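Side-chain contacts in ATP synthase subunit s, mitochondrial (Bos taurus, PDB 3E4G), which is necessary for proton conduction by mitochondrial ATP synthase and supports energy-driven ATP synthesis by blocking a proton leak: residues A26-L31 and Y61-I66; G131-H136 and E156-A161. The protein carries 1 engineered substitution. All blocks are in the same frame, centred on the assembly; numbering follows the deposited sequence. Where two conformers were deposited one is given.

Contact 1. Residues A26-L31 and Y61-I66; sequences AASEWL and YKIQAI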
loop_
_atom_site.group_PDB
_atom_site.type_symbol
_atom_site.label_atom_id
_atom_site.label_comp_id
_atom_site.label_asym_id
_atom_site.label_seq_id
_atom_site.Cartn_x
_atom_site.Cartn_y
_atom_site.Cartn_z
ATOM N N ALA A 26 -13.907 -4.846 -2.519
ATOM C CA ALA A 26 -13.229 -6.033 -2.002
ATOM C C ALA A 26 -11.920 -5.610 -1.314
ATOM O O ALA A 26 -11.548 -6.160 -0.260
ATOM C CB ALA A 26 -12.957 -7.016 -3.121
ATOM N N ALA A 27 -11.181 -4.662 -1.908
ATOM C CA ALA A 27 -9.935 -4.201 -1.298
ATOM C C ALA A 27 -10.195 -3.432 -0.036
ATOM O O ALA A 27 -9.401 -3.485 0.914
ATOM C CB ALA A 27 -9.133 -3.341 -2.293
ATOM N N SER A 28 -11.292 -2.652 0.007
ATOM C CA SER A 28 -11.644 -1.934 1.217
ATOM C C SER A 28 -11.883 -2.913 2.371
ATOM O O SER A 28 -11.480 -2.674 3.502
ATOM C CB SER A 28 -12.935 -1.115 1.024
ATOM O OG SER A 28 -12.770 -0.077 0.046
ATOM N N GLU A 29 -12.585 -3.989 2.055
ATOM C CA GLU A 29 -12.878 -5.041 3.077
ATOM C C GLU A 29 -11.563 -5.652 3.567
ATOM O O GLU A 29 -11.355 -5.859 4.781
ATOM C CB GLU A 29 -13.786 -6.087 2.489
ATOM C CG GLU A 29 -15.227 -5.563 2.303
ATOM C CD GLU A 29 -16.124 -6.382 1.484
ATOM O OE1 GLU A 29 -15.727 -7.394 0.920
ATOM O OE2 GLU A 29 -17.344 -5.971 1.436
ATOM N N TRP A 30 -10.680 -6.028 2.656
ATOM C CA TRP A 30 -9.356 -6.565 3.005
ATOM C C TRP A 30 -8.599 -5.599 3.916
ATOM O O TRP A 30 -8.094 -5.966 4.986
ATOM C CB TRP A 30 -8.552 -6.854 1.726
ATOM C CG TRP A 30 -7.100 -7.044 1.955
ATOM C CD1 TRP A 30 -6.457 -7.958 2.744
ATOM C CD2 TRP A 30 -6.052 -6.233 1.386
ATOM N NE1 TRP A 30 -5.103 -7.792 2.685
ATOM C CE2 TRP A 30 -4.820 -6.725 1.845
ATOM C CE3 TRP A 30 -6.063 -5.132 0.495
ATOM C CZ2 TRP A 30 -3.589 -6.148 1.503
ATOM C CZ3 TRP A 30 -4.861 -4.573 0.137
ATOM C CH2 TRP A 30 -3.651 -5.043 0.641
ATOM N N LEU A 31 -8.513 -4.340 3.490
ATOM C CA LEU A 31 -7.720 -3.374 4.276
ATOM C C LEU A 31 -8.317 -3.189 5.652
ATOM O O LEU A 31 -7.605 -3.257 6.666
ATOM C CB LEU A 31 -7.601 -2.066 3.491
ATOM C CG LEU A 31 -6.564 -2.219 2.355
ATOM C CD1 LEU A 31 -6.786 -1.216 1.219
ATOM C CD2 LEU A 31 -5.139 -2.110 2.869
ATOM N N TYR A 61 -17.713 3.817 -5.212
ATOM C CA TYR A 61 -16.641 4.381 -4.366
ATOM C C TYR A 61 -15.301 3.817 -4.817
ATOM O O TYR A 61 -15.130 2.591 -4.948
ATOM C CB TYR A 61 -16.925 4.107 -2.907
ATOM C CG TYR A 61 -18.116 4.868 -2.419
ATOM C CD1 TYR A 61 -18.070 6.243 -2.370
ATOM C CD2 TYR A 61 -19.326 4.209 -2.124
ATOM C CE1 TYR A 61 -19.260 6.951 -2.009
ATOM C CE2 TYR A 61 -20.515 4.877 -1.749
ATOM C CZ TYR A 61 -20.397 6.160 -1.673
ATOM O OH TYR A 61 -21.581 6.935 -1.333
ATOM N N LYS A 62 -14.379 4.729 -5.045
ATOM C CA LYS A 62 -13.042 4.372 -5.570
ATOM C C LYS A 62 -12.002 4.813 -4.561
ATOM O O LYS A 62 -11.961 5.978 -4.135
ATOM C CB LYS A 62 -12.766 5.085 -6.885
ATOM C CG LYS A 62 -13.844 4.842 -7.977
ATOM C CD LYS A 62 -14.054 3.372 -8.313
ATOM C CE LYS A 62 -15.073 3.258 -9.461
ATOM N NZ LYS A 62 -15.352 1.811 -9.767
ATOM N N ILE A 63 -11.125 3.888 -4.163
ATOM C CA ILE A 63 -10.062 4.237 -3.219
ATOM C C ILE A 63 -9.124 5.280 -3.795
ATOM O O ILE A 63 -8.548 5.058 -4.885
ATOM C CB ILE A 63 -9.288 2.970 -2.781
ATOM C CG1 ILE A 63 -10.228 1.974 -2.083
ATOM C CG2 ILE A 63 -8.093 3.352 -1.910
ATOM C CD1 ILE A 63 -9.578 0.579 -1.861
ATOM N N GLN A 64 -8.920 6.357 -3.066
ATOM C CA GLN A 64 -7.902 7.350 -3.376
ATOM C C GLN A 64 -6.672 7.199 -2.508
ATOM O O GLN A 64 -5.536 7.400 -2.955
ATOM C CB GLN A 64 -8.481 8.803 -3.213
ATOM C CG GLN A 64 -7.453 9.851 -3.582
ATOM C CD GLN A 64 -8.110 11.253 -3.738
ATOM O OE1 GLN A 64 -9.087 11.540 -3.050
ATOM N NE2 GLN A 64 -7.566 12.071 -4.625
ATOM N N ALA A 65 -6.877 6.936 -1.199
ATOM C CA ALA A 65 -5.788 6.893 -0.233
ATOM C C ALA A 65 -5.981 5.684 0.673
ATOM O O ALA A 65 -7.089 5.309 1.032
ATOM C CB ALA A 65 -5.755 8.187 0.594
ATOM N N ILE A 66 -4.832 5.120 1.071
ATOM C CA ILE A 66 -4.751 3.992 1.991
ATOM C C ILE A 66 -3.840 4.376 3.119
ATOM O O ILE A 66 -2.752 4.914 2.889
ATOM C CB ILE A 66 -4.214 2.734 1.277
ATOM C CG1 ILE A 66 -5.199 2.322 0.163
ATOM C CG2 ILE A 66 -3.945 1.601 2.279
ATOM C CD1 ILE A 66 -4.623 1.274 -0.805
#

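Contact 2. Residues G131-H136 and E156-A161; sequences GIIALH and EKIVQA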
loop_
_atom_site.group_PDB
_atom_site.type_symbol
_atom_site.label_atom_id
_atom_site.label_comp_id
_atom_site.label_asym_id
_atom_site.label_seq_id
_atom_site.Cartn_x
_atom_site.Cartn_y
_atom_site.Cartn_z
ATOM N N GLY A 131 13.585 -3.307 -1.410
ATOM C CA GLY A 131 12.183 -2.987 -1.526
ATOM C C GLY A 131 11.955 -1.531 -1.915
ATOM O O GLY A 131 11.053 -1.210 -2.677
ATOM N N ILE A 132 12.773 -0.658 -1.341
ATOM C CA ILE A 132 12.640 0.776 -1.684
ATOM C C ILE A 132 12.942 0.999 -3.133
ATOM O O ILE A 132 12.241 1.745 -3.837
ATOM C CB ILE A 132 13.529 1.635 -0.740
ATOM C CG1 ILE A 132 13.127 1.494 0.742
ATOM C CG2 ILE A 132 13.523 3.108 -1.206
ATOM C CD1 ILE A 132 11.680 1.743 1.021
ATOM N N ILE A 133 14.027 0.428 -3.644
ATOM C CA ILE A 133 14.435 0.718 -4.994
ATOM C C ILE A 133 13.366 0.216 -6.015
ATOM O O ILE A 133 13.196 0.861 -7.029
ATOM C CB ILE A 133 15.858 0.090 -5.251
ATOM C CG1 ILE A 133 16.909 0.849 -4.492
ATOM C CG2 ILE A 133 16.199 0.070 -6.743
ATOM C CD1 ILE A 133 17.279 2.186 -5.213
ATOM N N ALA A 134 12.609 -0.825 -5.660
ATOM C CA ALA A 134 11.536 -1.282 -6.486
ATOM C C ALA A 134 10.472 -0.177 -6.815
ATOM O O ALA A 134 9.803 -0.205 -7.842
ATOM C CB ALA A 134 10.899 -2.498 -5.889
ATOM N N LEU A 135 10.348 0.779 -5.887
ATOM C CA LEU A 135 9.356 1.863 -6.056
ATOM C C LEU A 135 9.643 2.776 -7.218
ATOM O O LEU A 135 8.772 3.596 -7.578
ATOM C CB LEU A 135 9.209 2.659 -4.762
ATOM C CG LEU A 135 8.880 1.784 -3.537
ATOM C CD1 LEU A 135 8.941 2.688 -2.266
ATOM C CD2 LEU A 135 7.500 1.031 -3.729
ATOM N N HIS A 136 10.828 2.652 -7.824
ATOM C CA HIS A 136 11.111 3.487 -9.019
ATOM C C HIS A 136 10.118 3.205 -10.155
ATOM O O HIS A 136 9.933 4.086 -11.021
ATOM C CB HIS A 136 12.545 3.309 -9.495
ATOM C CG HIS A 136 12.795 2.108 -10.264
ATOM N ND1 HIS A 136 13.109 0.879 -9.738
ATOM C CD2 HIS A 136 12.886 1.989 -11.605
ATOM C CE1 HIS A 136 13.303 0.028 -10.753
ATOM N NE2 HIS A 136 13.134 0.673 -11.899
ATOM N N GLU A 156 22.136 6.982 1.060
ATOM C CA GLU A 156 22.731 7.878 0.076
ATOM C C GLU A 156 22.599 7.327 -1.326
ATOM O O GLU A 156 22.342 8.043 -2.317
ATOM C CB GLU A 156 24.238 8.042 0.350
ATOM C CG GLU A 156 24.519 8.629 1.735
ATOM C CD GLU A 156 24.438 7.677 2.988
ATOM O OE1 GLU A 156 24.553 8.268 4.078
ATOM O OE2 GLU A 156 24.236 6.410 2.947
ATOM N N LYS A 157 22.744 6.028 -1.425
ATOM C CA LYS A 157 22.538 5.314 -2.676
ATOM C C LYS A 157 21.101 5.436 -3.087
ATOM O O LYS A 157 20.807 5.632 -4.282
ATOM C CB LYS A 157 23.011 3.889 -2.591
ATOM C CG LYS A 157 24.497 3.779 -2.514
ATOM C CD LYS A 157 24.933 2.278 -2.465
ATOM C CE LYS A 157 26.456 2.084 -2.230
ATOM N NZ LYS A 157 26.766 0.623 -2.244
ATOM N N ILE A 158 20.186 5.375 -2.132
ATOM C CA ILE A 158 18.769 5.547 -2.444
ATOM C C ILE A 158 18.506 6.930 -3.005
ATOM O O ILE A 158 17.842 7.116 -4.046
ATOM C CB ILE A 158 17.866 5.184 -1.238
ATOM C CG1 ILE A 158 17.907 3.654 -1.103
ATOM C CG2 ILE A 158 16.441 5.892 -1.356
ATOM C CD1 ILE A 158 17.199 3.142 -0.105
ATOM N N VAL A 159 19.055 7.951 -2.377
ATOM C CA VAL A 159 18.881 9.309 -2.892
ATOM C C VAL A 159 19.394 9.496 -4.294
ATOM O O VAL A 159 18.715 10.097 -5.174
ATOM C CB VAL A 159 19.627 10.350 -2.004
ATOM C CG1 VAL A 159 19.602 11.774 -2.592
ATOM C CG2 VAL A 159 19.109 10.351 -0.541
ATOM N N GLN A 160 20.572 8.953 -4.570
ATOM C CA GLN A 160 21.115 9.079 -5.922
ATOM C C GLN A 160 20.363 8.324 -6.966
ATOM O O GLN A 160 20.149 8.880 -8.070
ATOM C CB GLN A 160 22.578 8.678 -5.951
ATOM C CG GLN A 160 23.409 9.685 -5.140
ATOM C CD GLN A 160 23.192 11.176 -5.569
ATOM O OE1 GLN A 160 23.355 11.500 -6.764
ATOM N NE2 GLN A 160 22.884 12.078 -4.608
ATOM N N ALA A 161 19.906 7.141 -6.584
ATOM C CA ALA A 161 19.088 6.285 -7.467
ATOM C C ALA A 161 17.851 7.008 -7.908
ATOM O O ALA A 161 17.455 6.983 -9.090
ATOM C CB ALA A 161 18.754 4.946 -6.864
#

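Contact 1. Residues A26-L31 and Y61-I66
With CG1 beside its backbone N (chi1 -61°) and CD1 fully extended beyond it (chi2 169°), Ile63 sends one long branch from the strand into the helix face at Ala27 and Ser28. Ile63 CD1 lies 4.0 Å from Ala27 CB and 3.8 Å from Ser28 OG; alanine's small side chain lets the strand's isoleucine come close to the helix. One turn on, Leu31 meets Ile66, the two side chains crossing at about a right angle. Leu31 CD1 is 3.9 Å from Ile66 CD1, while Leu31 CD2 meets the other branch, Ile66 CG2, also at 3.9 Å. That CD2 methyl also sits over the rim of one face of the Trp30 indole. Helix and strand run nearly parallel, 17° apart. The contact lays the N-terminal domain against the start of the leucine-rich repeats, with Val38 of strand 37-40 touching both Ser28 and Leu31. The Ser28 hydroxyl, beside the end of the Ile63 side chain, is satisfied by Tyr40 OH and Asp24 O. Asp24, earlier on the helix, also holds Ile63 N through OD1, but between residues 26-31 and 61-66 themselves the contact is apolar, resting on hydrophobic burial and dispersion.

Contact 2. Residues G131-H136 and E156-A161
Ile133 and Ile158 mark the nearest backbone approach, their CA atoms 7.0 Å apart, where two neighbouring helical segments of the leucine-rich-repeat fold lie side by side. Residues 131-136 belong to the fourth repeat and pass from alpha-helix into a 3-10 turn; residues 156-161 are regular helix. Parallel strands of the sheet lie beneath them, and no hydrogen bond links the two segments, so aliphatic side chains make the whole contact.

On the buried side, Ile132 meets Ile158, whose side chain was modelled in two positions; the details of this pair hold for one of them and are therefore provisional. In that position the two side chains cross at about a right angle. The CG2 branch of Ile132, anti to the backbone N, does the touching and comes 3.8 Å from Ile158 CD1. Branched isoleucine suits the place because its two arms can serve different neighbours, and Ile132 also packs against Ile121 of strand 118-122 and Phe162 of helix 155-165.

Nearer the surface, Ile133 reaches across to the neighbouring helix. Its chi2 of -78° bends the terminal methyl out of the extended shape, and Ile133 CD1 arrives 3.5 Å from Ala161 CB, a tight methyl-to-methyl approach. Alanine fits here since a lone methyl leaves room for the longer isoleucine arm.

The 3-10 turn is fastened at the carbonyl of Ile133, whose oxygen accepts two bonds from opposite faces of the carbonyl plane. One comes from His136 N; in the other, His136 ND1 lies 2.7 Å from Ile133 O, with an N-H...O angle of 160° and the oxygen almost exactly in the imidazole plane.

In the fold
Contact 1 and contact 2 lie on opposite sides of the chain's centre, their own centres about 27 Å apart. Their nearest atoms are still about 12 Å apart, so neither touches the other; what connects them is the repeat sheet, running from strand 63-69 through 89-93 and 118-122 to 143-147. Contact 1 joins the N-terminal domain to the first strands and lies near the magnesium ion: the side chain of Leu31 is about 9 Å from the metal, which is bound at Gly35, just after helix 23-33, and at Thr69, the last residue of strand 63-69. Contact 2 packs helices toward the other end, away from the annotated sites.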